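Local structure of PHOX (Pseudomonas fluorescens, 4A9V) at residues A[143-151]-A[169-177]; A[29-40]-A[568-579]. The protein hydrolyses phosphate monoesters as an alkaline phosphatase of the PhoX family, a beta-propeller whose iron-calcium cofactor catalyses phosphotransfer. One frame throughout, in Å; residues are numbered along the deposited sequence.

Both contacts pair antiparallel strands of one propeller chain, but they work at very different ranges. Contact 1 joins neighbours 18 residues apart at the edge of a mixed sheet, away from the metal sites; contact 2 brings the N-terminal strand 30-37 onto the C-terminal strand 572-578, across 528 residues. They share no strand, and their centres lie about 29 Å apart. Each is partly buried; their centres lie about 18 and 19 Å from the centre of the chain. Contact 1 relies on backbone bonds, close-packed glycines and aliphatic side chains. In contact 2 side chains do more of the joining, through a lysine, two arginines, two aromatic residues and a serine pair.

Contact 1 of 2, residues A[143-151]-A[169-177]; sequences IHGNSPLRI and GKKVLGTFQ
Gly174 N reaches Ser147 O at 2.7 Å, the shortest of four backbone hydrogen bonds between the two segments. Leu149 and Val172 form the hydrogen-bonded antiparallel pair: Leu149 N to Val172 O is 2.8 Å, nearly in line with the carbonyl, and Val172 N returns the bond to Leu149 O. Ile151 N closes the far end on Lys170 O, above the carbonyl plane. This pairing puts 171-173 on the edge of a mixed sheet, next to 148-152, whose other neighbour is 262-264. The type I turn His144-Ser147 is braced from within: Ser147 OG accepts His144 N at 2.8 Å and lies over the imidazole face, while His144 ND1 takes Asn146 N in its ring plane. Beside this turn Gly174 CA lies 3.1 Å from Gly145 O in a CA-H...O contact.

Ile151 crosses Val172 at about a right angle, CG1 to CG1 3.7 Å, with Val172 CG1 set between its backbone N and carbonyl carbon (chi1 54°). Leu149 CD2 rests 3.8 Å from Thr175 CB, and Thr175 OG1 turns to Glu193. Main-chain bonds thus carry the join, with aliphatic packing on the Leu149-Val172 face; Gly174, lacking a side chain, permits the close pass at Gly145 O.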
# COMPACT_ATOMS: atom_id res chain seq x y z
N ILE A 143 -14.60 4.22 7.39
CA ILE A 143 -13.76 4.15 8.55
C ILE A 143 -12.71 5.24 8.36
O ILE A 143 -12.13 5.34 7.28
CB ILE A 143 -13.11 2.76 8.67
CG1 ILE A 143 -14.21 1.69 8.81
CG2 ILE A 143 -12.15 2.70 9.84
CD1 ILE A 143 -13.82 0.31 8.36
N HIS A 144 -12.62 6.17 9.29
CA HIS A 144 -11.77 7.32 9.08
C HIS A 144 -10.85 7.58 10.23
O HIS A 144 -10.75 6.77 11.17
CB HIS A 144 -12.63 8.55 8.76
CG HIS A 144 -13.67 8.86 9.80
ND1 HIS A 144 -13.34 9.27 11.04
CD2 HIS A 144 -15.05 8.78 9.76
CE1 HIS A 144 -14.46 9.44 11.76
NE2 HIS A 144 -15.51 9.16 10.96
N GLY A 145 -10.13 8.69 10.17
CA GLY A 145 -9.06 8.96 11.12
C GLY A 145 -9.50 9.26 12.54
O GLY A 145 -8.65 9.30 13.43
N ASN A 146 -10.81 9.39 12.76
CA ASN A 146 -11.36 9.52 14.11
C ASN A 146 -12.28 8.36 14.52
O ASN A 146 -12.86 8.41 15.60
CB ASN A 146 -12.10 10.86 14.27
CG ASN A 146 -11.16 12.02 14.56
OD1 ASN A 146 -10.36 11.95 15.50
ND2 ASN A 146 -11.30 13.10 13.81
N SER A 147 -12.36 7.29 13.73
CA SER A 147 -13.27 6.20 14.05
C SER A 147 -12.79 5.41 15.27
O SER A 147 -11.60 5.17 15.42
CB SER A 147 -13.40 5.25 12.86
OG SER A 147 -14.00 5.88 11.74
N PRO A 148 -13.73 4.87 16.06
CA PRO A 148 -13.31 4.08 17.21
C PRO A 148 -12.87 2.67 16.82
O PRO A 148 -13.67 1.90 16.29
CB PRO A 148 -14.56 4.05 18.09
CG PRO A 148 -15.70 4.26 17.16
CD PRO A 148 -15.17 5.16 16.07
N LEU A 149 -11.61 2.35 17.09
CA LEU A 149 -11.03 1.05 16.76
C LEU A 149 -10.52 0.35 18.01
O LEU A 149 -10.34 0.97 19.06
CB LEU A 149 -9.86 1.21 15.77
CG LEU A 149 -10.16 1.20 14.28
CD1 LEU A 149 -11.24 2.17 13.83
CD2 LEU A 149 -8.90 1.42 13.46
N ARG A 150 -10.27 -0.94 17.88
CA ARG A 150 -9.75 -1.77 18.96
C ARG A 150 -8.30 -2.12 18.67
O ARG A 150 -7.91 -2.25 17.51
CB ARG A 150 -10.57 -3.07 19.07
CG ARG A 150 -9.91 -4.16 19.90
CD ARG A 150 -10.82 -5.37 20.07
NE ARG A 150 -10.10 -6.54 20.57
CZ ARG A 150 -9.99 -7.69 19.90
NH1 ARG A 150 -10.54 -7.82 18.70
NH2 ARG A 150 -9.45 -8.75 20.49
N ILE A 151 -7.53 -2.35 19.72
CA ILE A 151 -6.16 -2.87 19.60
C ILE A 151 -6.11 -4.28 20.18
O ILE A 151 -6.63 -4.51 21.27
CB ILE A 151 -5.16 -2.00 20.38
CG1 ILE A 151 -5.30 -0.53 20.02
CG2 ILE A 151 -3.74 -2.48 20.12
CD1 ILE A 151 -4.45 0.39 20.88
N GLY A 169 -5.15 1.15 27.05
CA GLY A 169 -4.30 0.73 25.93
C GLY A 169 -4.92 -0.27 24.97
O GLY A 169 -4.20 -0.97 24.26
N LYS A 170 -6.24 -0.23 24.82
CA LYS A 170 -6.95 -1.15 23.92
C LYS A 170 -7.95 -0.49 23.00
O LYS A 170 -8.58 -1.17 22.18
CB LYS A 170 -7.62 -2.26 24.71
CG LYS A 170 -6.62 -3.13 25.45
CD LYS A 170 -7.27 -4.36 26.07
CE LYS A 170 -6.22 -5.19 26.80
NZ LYS A 170 -6.78 -6.48 27.29
N LYS A 171 -8.07 0.83 23.08
CA LYS A 171 -9.02 1.57 22.26
C LYS A 171 -8.34 2.77 21.63
O LYS A 171 -7.90 3.67 22.33
CB LYS A 171 -10.20 2.03 23.11
CG LYS A 171 -11.07 0.89 23.62
CD LYS A 171 -12.27 1.42 24.38
CE LYS A 171 -13.18 0.29 24.83
NZ LYS A 171 -14.42 0.83 25.45
N VAL A 172 -8.41 2.86 20.32
CA VAL A 172 -7.69 3.89 19.60
C VAL A 172 -8.63 4.59 18.63
O VAL A 172 -9.51 3.96 18.04
CB VAL A 172 -6.45 3.30 18.88
CG1 VAL A 172 -6.83 2.13 17.98
CG2 VAL A 172 -5.70 4.37 18.09
N LEU A 173 -8.45 5.90 18.47
CA LEU A 173 -9.17 6.65 17.46
C LEU A 173 -8.41 6.61 16.15
O LEU A 173 -7.29 7.10 16.02
CB LEU A 173 -9.38 8.10 17.89
CG LEU A 173 -10.24 8.30 19.14
CD1 LEU A 173 -10.43 9.78 19.40
CD2 LEU A 173 -11.59 7.60 19.00
N GLY A 174 -9.07 6.04 15.15
CA GLY A 174 -8.66 6.22 13.77
C GLY A 174 -7.70 5.19 13.23
O GLY A 174 -6.89 4.59 13.95
N THR A 175 -7.81 5.01 11.92
CA THR A 175 -6.74 4.54 11.08
C THR A 175 -6.60 5.57 9.96
O THR A 175 -7.60 6.14 9.51
CB THR A 175 -7.05 3.12 10.55
OG1 THR A 175 -5.94 2.62 9.80
CG2 THR A 175 -8.29 3.09 9.67
N PHE A 176 -5.37 5.96 9.67
CA PHE A 176 -5.10 7.00 8.70
C PHE A 176 -3.77 6.72 8.02
O PHE A 176 -3.07 5.77 8.37
CB PHE A 176 -5.16 8.41 9.34
CG PHE A 176 -4.30 8.57 10.58
CD1 PHE A 176 -2.94 8.80 10.47
CD2 PHE A 176 -4.86 8.53 11.85
CE1 PHE A 176 -2.15 8.93 11.60
CE2 PHE A 176 -4.08 8.69 12.98
CZ PHE A 176 -2.72 8.85 12.85
N GLN A 177 -3.48 7.45 6.94
CA GLN A 177 -2.30 7.17 6.12
C GLN A 177 -2.31 5.70 5.67
O GLN A 177 -1.28 5.06 5.48
CB GLN A 177 -1.00 7.58 6.82
CG GLN A 177 -0.86 9.09 6.99
CD GLN A 177 -0.45 9.86 5.74
OE1 GLN A 177 -0.45 11.10 5.76
NE2 GLN A 177 0.07 9.18 4.74

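Contact 2 of 2, residues A[29-40]-A[568-579]; sequences GYKSSVLISWGQ and KPRSSVMAITRE. With EDO (1,2-ethanediol), chain J.
Tyr30 lays one ring face against the aliphatic part of Arg578: Arg578 CG stands 3.7 Å from the Tyr30 ring centroid, a CH-pi contact offset toward the rim. The guanidinium, turned 58° from the ring plane, runs on to a salt bridge with Asp580. On the other face of the sheet Lys31 curls across Thr577. Its CG sits between the backbone N and carbonyl carbon (chi1 56°), and a final bend brings NZ to Thr577 OG1 at 2.6 Å. Back on the Tyr30 face, Ile576 CD1 packs against Ser32 CB at 3.5 Å, and Met574, bent twice, carries its SD and CE to Val34 CG2.

These strands join the two ends of the chain in one four-stranded antiparallel sheet, the "velcro" closure familiar from beta-propellers. A classic bulge interrupts the register where Leu35 and Ile36 both face Val573: Leu35 N gives Val573 O a 2.8 Å bond, Ile36 N only a weak one. Both side chains lie beside that of Val573, pointing the same way as it does.

Past the bulge, Ser37 OG and Ser572 OG meet at 2.7 Å. Arg570 then grips Trp38 O side-on, NE at 2.9 Å and NH2 at 2.8 Å, with the oxygen in the guanidinium plane. The guanidinium is turned 77° from the indole, with Ser37 CB over one face; its NH1 salt-bridges Glu562. A water ties NH2 to Gln40 OE1.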
# COMPACT_ATOMS: atom_id res chain seq x y z
N GLY A 29 -9.15 -1.55 -28.20
CA GLY A 29 -10.19 -2.49 -27.78
C GLY A 29 -10.50 -2.44 -26.30
O GLY A 29 -11.32 -3.22 -25.82
N TYR A 30 -9.89 -1.51 -25.58
CA TYR A 30 -10.11 -1.33 -24.14
C TYR A 30 -10.81 -0.01 -23.86
O TYR A 30 -10.64 0.96 -24.59
CB TYR A 30 -8.78 -1.38 -23.38
CG TYR A 30 -8.27 -2.79 -23.17
CD1 TYR A 30 -7.51 -3.43 -24.14
CD2 TYR A 30 -8.58 -3.49 -22.02
CE1 TYR A 30 -7.07 -4.73 -23.96
CE2 TYR A 30 -8.12 -4.77 -21.81
CZ TYR A 30 -7.35 -5.38 -22.77
OH TYR A 30 -6.94 -6.67 -22.55
N LYS A 31 -11.56 0.03 -22.77
CA LYS A 31 -12.23 1.25 -22.36
C LYS A 31 -12.19 1.39 -20.85
O LYS A 31 -11.87 0.44 -20.13
CB LYS A 31 -13.68 1.28 -22.85
CG LYS A 31 -14.52 0.09 -22.41
CD LYS A 31 -15.89 0.11 -23.09
CE LYS A 31 -16.62 -1.21 -22.90
NZ LYS A 31 -16.93 -1.49 -21.46
N SER A 32 -12.41 2.61 -20.39
CA SER A 32 -12.38 2.93 -18.97
C SER A 32 -13.59 3.77 -18.59
O SER A 32 -14.14 4.50 -19.42
CB SER A 32 -11.10 3.67 -18.60
OG SER A 32 -11.04 4.96 -19.19
N SER A 33 -14.02 3.58 -17.35
CA SER A 33 -15.12 4.33 -16.77
C SER A 33 -14.76 4.66 -15.33
O SER A 33 -14.12 3.86 -14.66
CB SER A 33 -16.40 3.48 -16.81
OG SER A 33 -17.55 4.26 -16.52
N VAL A 34 -15.24 5.79 -14.82
CA VAL A 34 -15.08 6.10 -13.40
C VAL A 34 -16.08 5.30 -12.58
O VAL A 34 -17.29 5.40 -12.79
CB VAL A 34 -15.30 7.60 -13.13
CG1 VAL A 34 -15.29 7.87 -11.64
CG2 VAL A 34 -14.25 8.43 -13.85
N LEU A 35 -15.57 4.51 -11.65
CA LEU A 35 -16.43 3.80 -10.71
C LEU A 35 -16.91 4.73 -9.59
O LEU A 35 -18.10 4.81 -9.29
CB LEU A 35 -15.70 2.60 -10.11
CG LEU A 35 -16.53 1.74 -9.14
CD1 LEU A 35 -17.58 0.93 -9.89
CD2 LEU A 35 -15.64 0.84 -8.30
N ILE A 36 -15.96 5.44 -8.98
CA ILE A 36 -16.26 6.33 -7.86
C ILE A 36 -15.08 7.28 -7.68
O ILE A 36 -13.95 6.94 -8.05
CB ILE A 36 -16.53 5.53 -6.56
CG1 ILE A 36 -17.05 6.44 -5.43
CG2 ILE A 36 -15.31 4.72 -6.12
CD1 ILE A 36 -17.79 5.68 -4.35
N SER A 37 -15.36 8.49 -7.21
CA SER A 37 -14.34 9.50 -6.98
C SER A 37 -14.41 10.03 -5.54
O SER A 37 -15.48 10.04 -4.92
CB SER A 37 -14.52 10.69 -7.93
OG SER A 37 -14.41 10.31 -9.29
N TRP A 38 -13.29 10.57 -5.08
CA TRP A 38 -13.24 11.36 -3.86
C TRP A 38 -14.44 12.26 -3.75
O TRP A 38 -14.75 13.01 -4.68
CB TRP A 38 -11.96 12.18 -3.82
CG TRP A 38 -11.96 13.24 -2.78
CD1 TRP A 38 -12.29 13.13 -1.43
CD2 TRP A 38 -11.72 14.66 -3.00
NE1 TRP A 38 -12.26 14.36 -0.83
CE2 TRP A 38 -11.92 15.32 -1.72
CE3 TRP A 38 -11.33 15.41 -4.10
CZ2 TRP A 38 -11.77 16.68 -1.58
CZ3 TRP A 38 -11.20 16.78 -3.95
CH2 TRP A 38 -11.41 17.41 -2.72
N GLY A 39 -15.14 12.19 -2.62
CA GLY A 39 -16.23 13.10 -2.33
C GLY A 39 -17.62 12.54 -2.59
O GLY A 39 -18.61 13.15 -2.19
N GLN A 40 -17.71 11.38 -3.24
CA GLN A 40 -19.01 10.77 -3.53
C GLN A 40 -19.73 10.43 -2.23
O GLN A 40 -19.23 9.63 -1.44
CB GLN A 40 -18.79 9.49 -4.33
CG GLN A 40 -20.04 8.67 -4.57
CD GLN A 40 -21.07 9.42 -5.40
OE1 GLN A 40 -20.75 9.97 -6.45
NE2 GLN A 40 -22.31 9.43 -4.93
N LYS A 568 -11.78 20.88 -10.66
CA LYS A 568 -11.03 20.30 -9.57
C LYS A 568 -10.82 18.81 -9.85
O LYS A 568 -11.78 18.07 -10.07
CB LYS A 568 -11.81 20.48 -8.26
CG LYS A 568 -11.14 19.86 -7.05
CD LYS A 568 -11.78 20.31 -5.75
CE LYS A 568 -11.42 21.75 -5.42
NZ LYS A 568 -11.99 22.19 -4.12
N PRO A 569 -9.56 18.37 -9.94
CA PRO A 569 -9.30 16.95 -10.16
C PRO A 569 -9.65 16.12 -8.92
O PRO A 569 -9.58 16.62 -7.80
CB PRO A 569 -7.80 16.91 -10.43
CG PRO A 569 -7.26 18.05 -9.64
CD PRO A 569 -8.32 19.12 -9.65
N ARG A 570 -10.09 14.89 -9.15
CA ARG A 570 -10.53 14.02 -8.06
C ARG A 570 -9.93 12.63 -8.23
O ARG A 570 -10.14 11.98 -9.26
CB ARG A 570 -12.06 13.91 -8.04
CG ARG A 570 -12.75 15.25 -7.82
CD ARG A 570 -14.22 15.18 -8.19
NE ARG A 570 -14.99 14.35 -7.26
CZ ARG A 570 -16.28 14.09 -7.40
NH1 ARG A 570 -16.92 14.52 -8.48
NH2 ARG A 570 -16.91 13.37 -6.49
N SER A 571 -9.25 12.14 -7.20
CA SER A 571 -8.82 10.75 -7.15
C SER A 571 -10.02 9.85 -7.42
O SER A 571 -11.12 10.09 -6.90
CB SER A 571 -8.24 10.42 -5.77
OG SER A 571 -7.04 11.12 -5.53
N SER A 572 -9.80 8.84 -8.24
CA SER A 572 -10.89 7.99 -8.70
C SER A 572 -10.45 6.54 -8.79
O SER A 572 -9.27 6.25 -9.05
CB SER A 572 -11.38 8.45 -10.07
OG SER A 572 -11.85 9.78 -10.03
N VAL A 573 -11.41 5.64 -8.61
CA VAL A 573 -11.25 4.25 -8.98
C VAL A 573 -11.87 4.08 -10.36
O VAL A 573 -13.03 4.47 -10.59
CB VAL A 573 -11.93 3.32 -7.95
CG1 VAL A 573 -11.83 1.87 -8.37
CG2 VAL A 573 -11.33 3.53 -6.57
N MET A 574 -11.10 3.50 -11.27
CA MET A 574 -11.52 3.27 -12.64
C MET A 574 -11.85 1.80 -12.84
O MET A 574 -11.21 0.93 -12.26
CB MET A 574 -10.40 3.65 -13.61
CG MET A 574 -9.81 5.03 -13.38
SD MET A 574 -11.02 6.37 -13.51
CE MET A 574 -11.49 6.25 -15.23
N ALA A 575 -12.81 1.55 -13.73
CA ALA A 575 -13.11 0.21 -14.22
C ALA A 575 -12.63 0.08 -15.66
O ALA A 575 -13.03 0.86 -16.52
CB ALA A 575 -14.60 -0.05 -14.14
N ILE A 576 -11.71 -0.85 -15.89
CA ILE A 576 -11.14 -1.11 -17.21
C ILE A 576 -11.73 -2.41 -17.75
O ILE A 576 -11.72 -3.44 -17.08
CB ILE A 576 -9.61 -1.26 -17.13
CG1 ILE A 576 -8.96 -0.12 -16.34
CG2 ILE A 576 -9.02 -1.46 -18.51
CD1 ILE A 576 -9.24 1.27 -16.85
N THR A 577 -12.25 -2.34 -18.97
CA THR A 577 -12.88 -3.49 -19.61
C THR A 577 -12.44 -3.57 -21.08
O THR A 577 -11.94 -2.60 -21.65
CB THR A 577 -14.41 -3.40 -19.54
OG1 THR A 577 -14.84 -2.16 -20.11
CG2 THR A 577 -14.91 -3.50 -18.10
N ARG A 578 -12.69 -4.72 -21.69
CA ARG A 578 -12.60 -4.87 -23.14
C ARG A 578 -13.94 -4.59 -23.80
O ARG A 578 -14.98 -5.08 -23.36
CB ARG A 578 -12.12 -6.29 -23.50
CG ARG A 578 -10.63 -6.49 -23.28
CD ARG A 578 -10.24 -7.96 -23.23
NE ARG A 578 -10.65 -8.69 -24.42
CZ ARG A 578 -10.17 -9.88 -24.78
NH1 ARG A 578 -9.25 -10.49 -24.04
NH2 ARG A 578 -10.63 -10.48 -25.86
N GLU A 579 -13.89 -3.92 -24.95
CA GLU A 579 -15.08 -3.70 -25.77
C GLU A 579 -15.72 -5.03 -26.17
O GLU A 579 -16.95 -5.12 -26.25
CB GLU A 579 -14.72 -2.88 -27.02
CG GLU A 579 -14.26 -1.47 -26.69
CD GLU A 579 -13.56 -0.78 -27.86
OE1 GLU A 579 -13.51 -1.37 -28.96
OE2 GLU A 579 -13.08 0.35 -27.67
C1 EDO J . -10.52 25.86 -4.65
O1 EDO J . -11.56 24.94 -5.01
C2 EDO J . -9.67 25.27 -3.52
O2 EDO J . -10.39 24.18 -2.91
O HOH W 1 -19.78 12.65 -6.54